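Local coordinates for protein oxalate--CoA ligase (Arabidopsis thaliana, PDB 5IE2) that belongs to the ANL superfamily of AMP-binding enzymes, built from an AMP-binding region followed by a C-terminal domain, and is seen here with ATP bound, at residues Thr262-Ile267 against Arg283-Cys288; Phe97-Ser102 against Ser122-Ser127; Thr66-Ile71 against Ser138-Ser143; Asp19-Ser24 against Ser203-Ile208. All blocks are in the same frame, centred on the assembly; numbering follows the deposited sequence.

In the fold
Three of the contacts form a set of loops within one another along the chain: contact 4 opens at residue 19 and closes at 208, contact 3 lies within that span, and contact 2 within contact 3; contact 1 follows. Contacts 2 and 3, with centres 22 Å apart, lie around the sheet of strands 104-110 and 127-132: contact 2 joins the ends of helices 92-101 and 115-123, contact 3 joins helix 67-78 to the lead-in of edge strand 141-142. Contact 4 lies in the sheet of strands 21-25, 231-234 and 205-207, and its Leu23 packs on Val67 and Val70 of contact 3. The Asp204-Arg283 salt bridge ties contact 4 to contact 1, whose Ser287 end approaches the ATP; their centres are 19 Å apart.

Contact 1: Thr262-Ile267 against Arg283-Cys288; sequences TIHQII and RFIRSC
A beta-alpha-beta unit of strand 256-259, helix 261-273 and strand 284-287 is fastened here by one buried histidine: His264 on the helix reaches the backbone of Arg286 on the strand. Its CG stands anti to the carbonyl carbon (chi1 -72°), and the ring extends toward the strand. NE2 donates to Arg286 O at 2.9 Å. The bond is bent, with an N-H...O angle of 139°; the oxygen lies close to the imidazole plane, at the ring edge, while the nitrogen stands 37° out of the carbonyl plane, away from a lone-pair direction. Residues on both sides of Arg286 meet the ring obliquely: Ile285 CG2 comes to 3.4 Å from His264 CE1, and Ser287 CB to 3.6 Å from His264 NE2. The side chains of His264 and Ile285 run alongside one another, pointing opposite ways. On the other side of the five-membered ring, ND1 is hydrogen-bonded to the hydroxyl of Tyr257, from the first strand of the unit. The side chain of Arg286 turns away, its guanidinium held by Tyr198, Thr258 and His319. The side chain of Ser287 comes to about 6 Å from the bound ATP. With both ring nitrogens engaged, the imidazole is fixed in rotation, and the N-H of NE2 gives the second strand of the unit a polar tie to the helix, beside Leu300 of helix 294-304, which touches the same histidine.

Contact 2: Phe97-Ser102 against Ser122-Ser127; sequences FYLSDS and SKLKIS
Leu124 reaches toward Leu99 from the turn that ends helix 115-123. Its CB lies beside the end of its near neighbour Ile126, 3.8 Å from Ile126 CD1. CG then stands anti to the carbonyl carbon (chi1 -65°), and from it CD1 runs on straight while CD2 branches aside. CD1 makes the contact: it is 3.7 Å from Leu99 CB, and it also lies 4.0 Å from Ser100 N, against the backbone of helix 92-101. The methyl therefore rests at the root of the leucine, between two successive helical residues. Ile126 adds its own tip, with CD1 at 4.1 Å from Leu99 CB, and the two terminal methyls, Leu124 CD1 and Ile126 CD1, sit side by side at 3.9 Å. The Schellman motif closing helix 115-123, in which Lys125 takes a positive phi and its N bonds to Ser122 O at 3.1 Å, is consistent with both residues converging on Leu99. Near this apolar patch a salt bridge from Lys123 to Glu96 also joins the two helices. The contact sits where helix 92-101 leads into strand 104-110 and helix 115-123 leads into the neighbouring parallel strand 127-132, which pairs at its start through Ser127 with Leu107.

Contact 3: Thr66-Ile71 against Ser138-Ser143; sequences TVEFVI and SDLVLS
Two first torsions aim Leu140 and Ile71 at each other: Leu140 carries CG opposite its own backbone N (chi1 -177°), and in Ile71 it is the branch methyl CG2 that stands anti to the N, where it faces the leucine. The side chains meet tip to tip. A single methyl, Leu140 CD1, makes the contact, at 3.8 Å from Ile71 CG2 and 3.9 Å from Ile71 CD1, with Ile71 CB just as near. Glu68, one turn earlier, passes across the same leucine at an oblique angle, its CG 4.2 Å from Leu140 CD1. The carboxylate accepts from Leu133 N through OE2, so its aliphatic part packs while its charged end holds a loop. Leu140 leads into the short strand 141-142, an edge of the mixed sheet, which runs antiparallel to strand 127-132. Helix 67-78 meets the lead-in to this edge strand, while other residues of the helix lie against strand 21-25 of a different sheet. Thr66 is the N-cap of this helix: its OG1 accepts from Phe69 N at 3.3 Å in a nearly straight bond. Beyond the contact, Ile71 also touches Leu36 and Leu39 of helix 33-50, and Leu140 rests on Ala131. Asp139 forms a salt bridge with Arg42 of the same helix 33-50.

Contact 4: Asp19-Ser24 against Ser203-Ile208; sequences DRRALS and SDSTVI
Arg21 and Ser205 meet through a nitrogen and a hydroxyl, with Arg21 NH2 3.4 Å from Ser205 OG and the oxygen at the guanidinium edge. One water joins the pair more plainly: it accepts from Arg21 NH2 at 3.2 Å and gives its protons to Ser205 OG at 2.7 Å and to Thr206 O at 3.0 Å. Both water hydrogens are thus used, so the molecule is pinned between the arginine and the strand. The preceding residue, Arg20, meets the chain differently: its NH2 lies 3.9 Å from Ser203 CA, and Ser203 N stands over one face of the guanidinium, a contact of flat group against backbone. The two strands are not neighbours. In the mixed sheet, strand 231-234 runs between 21-25 and 205-207, and Arg21 touches Ala231 on it, so the arginine reaches past the intervening strand to an outermost one. To do so it sets CG anti to the backbone N (chi1 -172°) and bends at chi3 (64°). The next shell holds the guanidinium in place. Arg21 NH1 donates to Ser24 OG at 2.9 Å, the acceptor tilted somewhat from the guanidinium plane, and it is also bonded to Thr233 OG1. Ser24 OG pairs in turn with Asn30 OD1. Ser205 OG is held by the carbonyl of Tyr252. Between Arg21 and Ser24 lies a classic beta bulge, where Ala22 and Leu23 both face Leu31 of the adjoining antiparallel strand. Asp204 OD1 is bonded to Thr255 OG1, which also receives Ser205 N.

Contact 1: Thr262-Ile267 against Arg283-Cys288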
loop_
_atom_site.group_PDB
_atom_site.type_symbol
_atom_site.label_atom_id
_atom_site.label_comp_id
_atom_site.label_asym_id
_atom_site.label_seq_id
_atom_site.Cartn_x
_atom_site.Cartn_y
_atom_site.Cartn_z
ATOM N N THR A 262 5.889 8.458 -5.454
ATOM C CA THR A 262 5.887 9.884 -5.083
ATOM C C THR A 262 6.686 10.129 -3.773
ATOM O O THR A 262 7.360 11.172 -3.607
ATOM C CB THR A 262 4.480 10.441 -4.945
ATOM O OG1 THR A 262 3.749 9.657 -3.993
ATOM C CG2 THR A 262 3.754 10.402 -6.335
ATOM N N ILE A 263 6.645 9.149 -2.865
ATOM C CA ILE A 263 7.436 9.285 -1.644
ATOM C C ILE A 263 8.933 9.101 -1.931
ATOM O O ILE A 263 9.773 9.881 -1.415
ATOM C CB ILE A 263 6.942 8.283 -0.556
ATOM C CG1 ILE A 263 5.548 8.664 -0.064
ATOM C CG2 ILE A 263 7.939 8.199 0.617
ATOM C CD1 ILE A 263 5.484 10.048 0.653
ATOM N N HIS A 264 9.294 8.113 -2.757
ATOM C CA HIS A 264 10.692 7.989 -3.172
ATOM C C HIS A 264 11.198 9.320 -3.803
ATOM O O HIS A 264 12.333 9.727 -3.572
ATOM C CB HIS A 264 10.886 6.860 -4.197
ATOM C CG HIS A 264 10.753 5.495 -3.606
ATOM N ND1 HIS A 264 11.503 5.084 -2.524
ATOM C CD2 HIS A 264 9.945 4.453 -3.927
ATOM C CE1 HIS A 264 11.191 3.828 -2.232
ATOM N NE2 HIS A 264 10.252 3.420 -3.071
ATOM N N GLN A 265 10.357 9.975 -4.601
ATOM C CA GLN A 265 10.772 11.269 -5.216
ATOM C C GLN A 265 11.015 12.338 -4.155
ATOM O O GLN A 265 11.983 13.129 -4.278
ATOM C CB GLN A 265 9.731 11.758 -6.219
ATOM C CG GLN A 265 9.759 10.936 -7.535
ATOM C CD GLN A 265 8.537 11.192 -8.394
ATOM O OE1 GLN A 265 7.409 10.809 -8.025
ATOM N NE2 GLN A 265 8.739 11.860 -9.560
ATOM N N ILE A 266 10.155 12.391 -3.149
ATOM C CA ILE A 266 10.412 13.347 -2.041
ATOM C C ILE A 266 11.733 13.062 -1.292
ATOM O O ILE A 266 12.492 14.002 -0.940
ATOM C CB ILE A 266 9.219 13.344 -1.044
ATOM C CG1 ILE A 266 8.005 13.899 -1.776
ATOM C CG2 ILE A 266 9.549 14.139 0.245
ATOM C CD1 ILE A 266 6.703 13.814 -1.040
ATOM N N ILE A 267 12.020 11.776 -1.058
ATOM C CA ILE A 267 13.266 11.346 -0.400
ATOM C C ILE A 267 14.467 11.713 -1.264
ATOM O O ILE A 267 15.512 12.158 -0.762
ATOM C CB ILE A 267 13.224 9.840 -0.148
ATOM C CG1 ILE A 267 12.170 9.545 0.945
ATOM C CG2 ILE A 267 14.622 9.263 0.213
ATOM C CD1 ILE A 267 11.828 7.984 1.064
ATOM N N ARG A 283 19.773 -3.618 2.573
ATOM C CA ARG A 283 19.670 -4.798 1.751
ATOM C C ARG A 283 18.952 -4.492 0.430
ATOM O O ARG A 283 19.352 -4.978 -0.627
ATOM C CB ARG A 283 18.902 -5.921 2.491
ATOM C CG ARG A 283 19.661 -6.612 3.566
ATOM C CD ARG A 283 19.243 -8.137 3.600
ATOM N NE ARG A 283 17.897 -8.303 4.055
ATOM C CZ ARG A 283 16.924 -8.902 3.372
ATOM N NH1 ARG A 283 17.116 -9.412 2.144
ATOM N NH2 ARG A 283 15.750 -9.010 3.949
ATOM N N PHE A 284 17.898 -3.701 0.503
ATOM C CA PHE A 284 17.133 -3.324 -0.697
ATOM C C PHE A 284 16.208 -2.174 -0.366
ATOM O O PHE A 284 15.930 -1.861 0.803
ATOM C CB PHE A 284 16.300 -4.515 -1.272
ATOM C CG PHE A 284 15.200 -4.981 -0.348
ATOM C CD1 PHE A 284 13.895 -4.510 -0.472
ATOM C CD2 PHE A 284 15.482 -5.881 0.668
ATOM C CE1 PHE A 284 12.897 -4.962 0.391
ATOM C CE2 PHE A 284 14.497 -6.338 1.519
ATOM C CZ PHE A 284 13.203 -5.880 1.397
ATOM N N ILE A 285 15.704 -1.550 -1.417
ATOM C CA ILE A 285 14.698 -0.511 -1.300
ATOM C C ILE A 285 13.553 -0.998 -2.173
ATOM O O ILE A 285 13.809 -1.456 -3.263
ATOM C CB ILE A 285 15.224 0.863 -1.788
ATOM C CG1 ILE A 285 16.226 1.423 -0.744
ATOM C CG2 ILE A 285 14.028 1.881 -1.999
ATOM C CD1 ILE A 285 17.020 2.665 -1.329
ATOM N N ARG A 286 12.325 -0.928 -1.665
ATOM C CA ARG A 286 11.201 -1.436 -2.428
ATOM C C ARG A 286 10.271 -0.315 -2.908
ATOM O O ARG A 286 10.088 0.699 -2.205
ATOM C CB ARG A 286 10.448 -2.458 -1.553
ATOM C CG ARG A 286 9.220 -3.104 -2.267
ATOM C CD ARG A 286 8.582 -4.069 -1.259
ATOM N NE ARG A 286 7.439 -4.784 -1.849
ATOM C CZ ARG A 286 6.151 -4.495 -1.639
ATOM N NH1 ARG A 286 5.756 -3.454 -0.881
ATOM N NH2 ARG A 286 5.228 -5.270 -2.212
ATOM N N SER A 287 9.680 -0.502 -4.114
ATOM C CA SER A 287 8.683 0.428 -4.609
ATOM C C SER A 287 7.448 -0.353 -5.054
ATOM O O SER A 287 7.606 -1.432 -5.555
ATOM C CB SER A 287 9.269 1.246 -5.790
ATOM O OG SER A 287 8.332 2.219 -6.289
ATOM N N CYS A 288 6.248 0.160 -4.810
ATOM C CA CYS A 288 5.015 -0.550 -5.212
ATOM C C CYS A 288 3.903 0.474 -5.349
ATOM O O CYS A 288 4.107 1.647 -4.963
ATOM C CB CYS A 288 4.685 -1.667 -4.172
ATOM S SG CYS A 288 3.414 -2.801 -4.720
#

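Contact 2: Phe97-Ser102 against Ser122-Ser127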
loop_
_atom_site.group_PDB
_atom_site.type_symbol
_atom_site.label_atom_id
_atom_site.label_comp_id
_atom_site.label_asym_id
_atom_site.label_seq_id
_atom_site.Cartn_x
_atom_site.Cartn_y
_atom_site.Cartn_z
ATOM N N PHE A 97 -20.513 7.591 6.156
ATOM C CA PHE A 97 -20.652 6.624 5.071
ATOM C C PHE A 97 -19.839 5.332 5.302
ATOM O O PHE A 97 -20.365 4.238 5.107
ATOM C CB PHE A 97 -20.236 7.220 3.720
ATOM C CG PHE A 97 -20.296 6.214 2.592
ATOM C CD1 PHE A 97 -21.497 5.969 1.943
ATOM C CD2 PHE A 97 -19.176 5.478 2.232
ATOM C CE1 PHE A 97 -21.576 5.028 0.914
ATOM C CE2 PHE A 97 -19.246 4.506 1.220
ATOM C CZ PHE A 97 -20.455 4.295 0.556
ATOM N N TYR A 98 -18.555 5.457 5.660
ATOM C CA TYR A 98 -17.716 4.273 5.759
ATOM C C TYR A 98 -18.044 3.446 7.003
ATOM O O TYR A 98 -17.913 2.226 6.990
ATOM C CB TYR A 98 -16.219 4.683 5.753
ATOM C CG TYR A 98 -15.797 5.116 4.355
ATOM C CD1 TYR A 98 -15.850 4.213 3.302
ATOM C CD2 TYR A 98 -15.384 6.429 4.086
ATOM C CE1 TYR A 98 -15.520 4.587 2.011
ATOM C CE2 TYR A 98 -15.042 6.822 2.786
ATOM C CZ TYR A 98 -15.102 5.881 1.753
ATOM O OH TYR A 98 -14.778 6.211 0.441
ATOM N N LEU A 99 -18.420 4.106 8.085
ATOM C CA LEU A 99 -18.845 3.393 9.282
ATOM C C LEU A 99 -20.108 2.592 8.996
ATOM O O LEU A 99 -20.192 1.436 9.401
ATOM C CB LEU A 99 -19.074 4.345 10.452
ATOM C CG LEU A 99 -17.830 4.951 11.100
ATOM C CD1 LEU A 99 -18.281 6.052 12.045
ATOM C CD2 LEU A 99 -17.044 3.876 11.923
ATOM N N SER A 100 -21.082 3.196 8.306
ATOM C CA SER A 100 -22.314 2.489 7.973
ATOM C C SER A 100 -22.056 1.332 6.998
ATOM O O SER A 100 -22.509 0.202 7.213
ATOM C CB SER A 100 -23.331 3.465 7.366
ATOM O OG SER A 100 -24.470 2.764 6.934
ATOM N N ASP A 101 -21.316 1.615 5.937
ATOM C CA ASP A 101 -21.057 0.630 4.895
ATOM C C ASP A 101 -20.272 -0.604 5.352
ATOM O O ASP A 101 -20.481 -1.694 4.823
ATOM C CB ASP A 101 -20.294 1.301 3.755
ATOM C CG ASP A 101 -20.166 0.413 2.542
ATOM O OD1 ASP A 101 -21.183 0.170 1.864
ATOM O OD2 ASP A 101 -19.041 -0.055 2.273
ATOM N N SER A 102 -19.371 -0.430 6.320
ATOM C CA SER A 102 -18.561 -1.511 6.863
ATOM C C SER A 102 -19.321 -2.306 7.952
ATOM O O SER A 102 -18.821 -3.328 8.433
ATOM C CB SER A 102 -17.273 -0.921 7.463
ATOM O OG SER A 102 -17.613 -0.056 8.554
ATOM N N SER A 122 -21.388 8.980 16.828
ATOM C CA SER A 122 -22.505 9.386 17.669
ATOM C C SER A 122 -23.816 9.438 16.877
ATOM O O SER A 122 -24.854 8.965 17.363
ATOM C CB SER A 122 -22.225 10.743 18.305
ATOM O OG SER A 122 -23.333 11.147 19.076
ATOM N N LYS A 123 -23.768 9.998 15.671
ATOM C CA LYS A 123 -24.980 10.071 14.847
ATOM C C LYS A 123 -25.519 8.670 14.538
ATOM O O LYS A 123 -26.724 8.449 14.503
ATOM C CB LYS A 123 -24.690 10.836 13.550
ATOM C CG LYS A 123 -25.851 10.913 12.578
ATOM C CD LYS A 123 -25.525 11.860 11.430
ATOM C CE LYS A 123 -26.571 11.800 10.312
ATOM N NZ LYS A 123 -26.110 12.585 9.106
ATOM N N LEU A 124 -24.618 7.707 14.364
ATOM C CA LEU A 124 -25.016 6.348 14.045
ATOM C C LEU A 124 -25.188 5.461 15.281
ATOM O O LEU A 124 -25.438 4.280 15.119
ATOM C CB LEU A 124 -23.980 5.701 13.139
ATOM C CG LEU A 124 -23.778 6.261 11.742
ATOM C CD1 LEU A 124 -22.466 5.675 11.079
ATOM C CD2 LEU A 124 -25.014 5.999 10.865
ATOM N N LYS A 125 -25.018 6.019 16.477
ATOM C CA LYS A 125 -25.135 5.277 17.742
ATOM C C LYS A 125 -24.149 4.111 17.828
ATOM O O LYS A 125 -24.464 3.046 18.333
ATOM C CB LYS A 125 -26.582 4.783 17.943
ATOM C CG LYS A 125 -27.590 5.934 18.044
ATOM C CD LYS A 125 -27.162 6.866 19.179
ATOM C CE LYS A 125 -28.218 7.932 19.553
ATOM N NZ LYS A 125 -27.966 8.521 20.929
ATOM N N ILE A 126 -22.929 4.355 17.359
ATOM C CA ILE A 126 -21.839 3.374 17.455
ATOM C C ILE A 126 -20.942 3.753 18.629
ATOM O O ILE A 126 -20.483 4.892 18.709
ATOM C CB ILE A 126 -21.011 3.354 16.137
ATOM C CG1 ILE A 126 -21.890 2.828 14.998
ATOM C CG2 ILE A 126 -19.740 2.527 16.260
ATOM C CD1 ILE A 126 -21.272 3.038 13.638
ATOM N N SER A 127 -20.679 2.817 19.542
ATOM C CA SER A 127 -19.810 3.092 20.683
ATOM C C SER A 127 -18.412 3.583 20.282
ATOM O O SER A 127 -17.844 3.157 19.286
ATOM C CB SER A 127 -19.655 1.841 21.542
ATOM O OG SER A 127 -20.923 1.299 21.850
#

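Contact 3: Thr66-Ile71 against Ser138-Ser143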
loop_
_atom_site.group_PDB
_atom_site.type_symbol
_atom_site.label_atom_id
_atom_site.label_comp_id
_atom_site.label_asym_id
_atom_site.label_seq_id
_atom_site.Cartn_x
_atom_site.Cartn_y
_atom_site.Cartn_z
ATOM N N THR A 66 0.574 4.924 14.796
ATOM C CA THR A 66 1.001 4.943 16.193
ATOM C C THR A 66 1.005 3.563 16.809
ATOM O O THR A 66 0.444 2.626 16.248
ATOM C CB THR A 66 0.063 5.799 17.047
ATOM O OG1 THR A 66 -1.229 5.207 17.032
ATOM C CG2 THR A 66 -0.068 7.212 16.459
ATOM N N VAL A 67 1.638 3.444 17.967
ATOM C CA VAL A 67 1.740 2.133 18.591
ATOM C C VAL A 67 0.361 1.602 18.982
ATOM O O VAL A 67 0.100 0.358 18.907
ATOM C CB VAL A 67 2.700 2.209 19.819
ATOM C CG1 VAL A 67 2.122 3.167 20.907
ATOM C CG2 VAL A 67 3.027 0.824 20.380
ATOM N N GLU A 68 -0.553 2.498 19.389
ATOM C CA GLU A 68 -1.912 2.046 19.733
ATOM C C GLU A 68 -2.651 1.531 18.517
ATOM O O GLU A 68 -3.419 0.565 18.612
ATOM C CB GLU A 68 -2.743 3.190 20.370
ATOM C CG GLU A 68 -2.225 3.581 21.773
ATOM C CD GLU A 68 -1.195 4.745 21.731
ATOM O OE1 GLU A 68 -0.712 5.142 20.622
ATOM O OE2 GLU A 68 -0.841 5.252 22.832
ATOM N N PHE A 69 -2.433 2.156 17.370
ATOM C CA PHE A 69 -3.065 1.576 16.179
ATOM C C PHE A 69 -2.581 0.124 15.957
ATOM O O PHE A 69 -3.408 -0.761 15.657
ATOM C CB PHE A 69 -2.784 2.388 14.916
ATOM C CG PHE A 69 -3.261 1.653 13.641
ATOM C CD1 PHE A 69 -4.593 1.681 13.270
ATOM C CD2 PHE A 69 -2.379 0.849 12.928
ATOM C CE1 PHE A 69 -5.052 0.993 12.091
ATOM C CE2 PHE A 69 -2.800 0.132 11.773
ATOM C CZ PHE A 69 -4.140 0.194 11.367
ATOM N N VAL A 70 -1.280 -0.121 16.065
ATOM C CA VAL A 70 -0.760 -1.481 15.826
ATOM C C VAL A 70 -1.364 -2.486 16.813
ATOM O O VAL A 70 -1.870 -3.572 16.427
ATOM C CB VAL A 70 0.780 -1.531 15.918
ATOM C CG1 VAL A 70 1.289 -2.982 15.774
ATOM C CG2 VAL A 70 1.410 -0.647 14.817
ATOM N N ILE A 71 -1.283 -2.121 18.100
ATOM C CA ILE A 71 -1.789 -3.031 19.115
ATOM C C ILE A 71 -3.269 -3.294 18.907
ATOM O O ILE A 71 -3.707 -4.448 18.979
ATOM C CB ILE A 71 -1.561 -2.481 20.539
ATOM C CG1 ILE A 71 -0.050 -2.370 20.802
ATOM C CG2 ILE A 71 -2.297 -3.453 21.612
ATOM C CD1 ILE A 71 0.332 -1.534 22.056
ATOM N N SER A 138 2.567 -1.216 32.282
ATOM C CA SER A 138 1.101 -1.207 32.278
ATOM C C SER A 138 0.510 -1.759 30.991
ATOM O O SER A 138 1.099 -1.588 29.942
ATOM C CB SER A 138 0.574 0.238 32.454
ATOM O OG SER A 138 1.039 0.766 33.679
ATOM N N ASP A 139 -0.667 -2.366 31.077
ATOM C CA ASP A 139 -1.385 -2.801 29.872
ATOM C C ASP A 139 -1.857 -1.578 29.096
ATOM O O ASP A 139 -1.934 -0.477 29.625
ATOM C CB ASP A 139 -2.593 -3.643 30.195
ATOM C CG ASP A 139 -2.243 -4.926 30.914
ATOM O OD1 ASP A 139 -1.024 -5.264 30.972
ATOM O OD2 ASP A 139 -3.209 -5.614 31.361
ATOM N N LEU A 140 -2.261 -1.793 27.858
ATOM C CA LEU A 140 -2.876 -0.711 27.103
ATOM C C LEU A 140 -4.184 -0.296 27.805
ATOM O O LEU A 140 -4.982 -1.156 28.233
ATOM C CB LEU A 140 -3.123 -1.168 25.657
ATOM C CG LEU A 140 -3.706 -0.125 24.718
ATOM C CD1 LEU A 140 -3.079 -0.212 23.342
ATOM C CD2 LEU A 140 -5.217 -0.389 24.677
ATOM N N VAL A 141 -4.406 1.009 27.927
ATOM C CA VAL A 141 -5.613 1.475 28.629
ATOM C C VAL A 141 -6.739 1.721 27.671
ATOM O O VAL A 141 -6.580 2.574 26.797
ATOM C CB VAL A 141 -5.374 2.802 29.353
ATOM C CG1 VAL A 141 -6.665 3.259 30.061
ATOM C CG2 VAL A 141 -4.169 2.662 30.323
ATOM N N LEU A 142 -7.852 1.016 27.861
ATOM C CA LEU A 142 -9.056 1.234 27.061
ATOM C C LEU A 142 -10.118 1.926 27.887
ATOM O O LEU A 142 -10.288 1.592 29.056
ATOM C CB LEU A 142 -9.607 -0.080 26.544
ATOM C CG LEU A 142 -8.730 -0.727 25.461
ATOM C CD1 LEU A 142 -9.216 -2.183 25.321
ATOM C CD2 LEU A 142 -8.855 0.002 24.080
ATOM N N SER A 143 -10.859 2.848 27.282
ATOM C CA SER A 143 -11.845 3.639 28.026
ATOM C C SER A 143 -13.176 2.901 28.180
ATOM O O SER A 143 -14.235 3.485 28.066
ATOM C CB SER A 143 -12.082 4.960 27.335
ATOM O OG SER A 143 -12.752 4.751 26.093
#

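Contact 4: Asp19-Ser24 against Ser203-Ile208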
loop_
_atom_site.group_PDB
_atom_site.type_symbol
_atom_site.label_atom_id
_atom_site.label_comp_id
_atom_site.label_asym_id
_atom_site.label_seq_id
_atom_site.Cartn_x
_atom_site.Cartn_y
_atom_site.Cartn_z
ATOM N N ASP A 19 12.527 -11.841 22.873
ATOM C CA ASP A 19 13.223 -10.645 23.371
ATOM C C ASP A 19 13.819 -9.829 22.183
ATOM O O ASP A 19 14.589 -8.885 22.385
ATOM C CB ASP A 19 14.311 -11.074 24.419
ATOM C CG ASP A 19 14.274 -10.247 25.762
ATOM O OD1 ASP A 19 13.347 -9.433 26.003
ATOM O OD2 ASP A 19 15.226 -10.398 26.589
ATOM N N ARG A 20 13.476 -10.163 20.937
ATOM C CA ARG A 20 13.903 -9.319 19.813
ATOM C C ARG A 20 12.965 -8.131 19.728
ATOM O O ARG A 20 11.766 -8.255 20.044
ATOM C CB ARG A 20 13.877 -10.098 18.495
ATOM C CG ARG A 20 14.845 -11.293 18.511
ATOM C CD ARG A 20 15.306 -11.581 17.107
ATOM N NE ARG A 20 15.824 -10.342 16.534
ATOM C CZ ARG A 20 17.104 -10.089 16.275
ATOM N NH1 ARG A 20 18.009 -11.035 16.497
ATOM N NH2 ARG A 20 17.450 -8.882 15.766
ATOM N N ARG A 21 13.478 -6.999 19.244
ATOM C CA ARG A 21 12.636 -5.835 19.064
ATOM C C ARG A 21 11.561 -6.109 17.982
ATOM O O ARG A 21 11.863 -6.697 16.925
ATOM C CB ARG A 21 13.504 -4.626 18.665
ATOM C CG ARG A 21 12.744 -3.287 18.646
ATOM C CD ARG A 21 13.744 -2.105 18.639
ATOM N NE ARG A 21 14.522 -2.124 17.418
ATOM C CZ ARG A 21 14.129 -1.527 16.284
ATOM N NH1 ARG A 21 12.954 -0.879 16.215
ATOM N NH2 ARG A 21 14.923 -1.579 15.230
ATOM N N ALA A 22 10.334 -5.650 18.270
ATOM C CA ALA A 22 9.222 -5.740 17.335
ATOM C C ALA A 22 8.804 -4.362 16.811
ATOM O O ALA A 22 8.632 -4.190 15.613
ATOM C CB ALA A 22 8.016 -6.431 18.011
ATOM N N LEU A 23 8.581 -3.400 17.715
ATOM C CA LEU A 23 7.901 -2.149 17.358
ATOM C C LEU A 23 8.450 -1.000 18.199
ATOM O O LEU A 23 8.410 -1.054 19.442
ATOM C CB LEU A 23 6.378 -2.287 17.588
ATOM C CG LEU A 23 5.524 -1.080 17.141
ATOM C CD1 LEU A 23 5.582 -0.975 15.655
ATOM C CD2 LEU A 23 4.033 -1.349 17.540
ATOM N N SER A 24 8.969 0.026 17.525
ATOM C CA SER A 24 9.464 1.233 18.187
ATOM C C SER A 24 8.684 2.408 17.689
ATOM O O SER A 24 8.126 2.379 16.580
ATOM C CB SER A 24 10.959 1.472 17.898
ATOM O OG SER A 24 11.739 0.445 18.444
ATOM N N SER A 203 16.579 -10.359 11.765
ATOM C CA SER A 203 17.545 -9.259 11.858
ATOM C C SER A 203 17.151 -8.029 11.024
ATOM O O SER A 203 17.846 -7.002 11.048
ATOM C CB SER A 203 18.948 -9.727 11.441
ATOM O OG SER A 203 18.948 -10.141 10.089
ATOM N N ASP A 204 16.039 -8.098 10.299
ATOM C CA ASP A 204 15.644 -6.928 9.509
ATOM C C ASP A 204 14.919 -5.866 10.341
ATOM O O ASP A 204 14.435 -6.108 11.448
ATOM C CB ASP A 204 14.736 -7.348 8.315
ATOM C CG ASP A 204 15.567 -8.009 7.182
ATOM O OD1 ASP A 204 16.530 -7.357 6.742
ATOM O OD2 ASP A 204 15.326 -9.205 6.836
ATOM N N SER A 205 14.870 -4.660 9.777
ATOM C CA SER A 205 14.357 -3.522 10.481
ATOM C C SER A 205 13.933 -2.492 9.450
ATOM O O SER A 205 14.646 -2.304 8.464
ATOM C CB SER A 205 15.459 -2.937 11.386
ATOM O OG SER A 205 15.090 -1.646 11.822
ATOM N N THR A 206 12.804 -1.823 9.676
ATOM C CA THR A 206 12.364 -0.788 8.720
ATOM C C THR A 206 11.660 0.363 9.414
ATOM O O THR A 206 11.257 0.266 10.597
ATOM C CB THR A 206 11.425 -1.383 7.607
ATOM O OG1 THR A 206 11.339 -0.428 6.555
ATOM C CG2 THR A 206 10.017 -1.642 8.138
ATOM N N VAL A 207 11.522 1.483 8.683
ATOM C CA VAL A 207 10.759 2.641 9.154
ATOM C C VAL A 207 9.537 2.766 8.250
ATOM O O VAL A 207 9.699 2.747 7.038
ATOM C CB VAL A 207 11.589 3.952 9.083
ATOM C CG1 VAL A 207 10.695 5.200 9.349
ATOM C CG2 VAL A 207 12.791 3.862 10.081
ATOM N N ILE A 208 8.357 2.868 8.845
ATOM C CA ILE A 208 7.088 3.000 8.099
ATOM C C ILE A 208 6.926 4.442 7.601
ATOM O O ILE A 208 6.915 5.397 8.409
ATOM C CB ILE A 208 5.869 2.649 8.980
ATOM C CG1 ILE A 208 6.004 1.231 9.550
ATOM C CG2 ILE A 208 4.546 2.845 8.162
ATOM C CD1 ILE A 208 5.945 0.156 8.476
HETATM O O HOH W 1 12.874 -0.613 12.916
#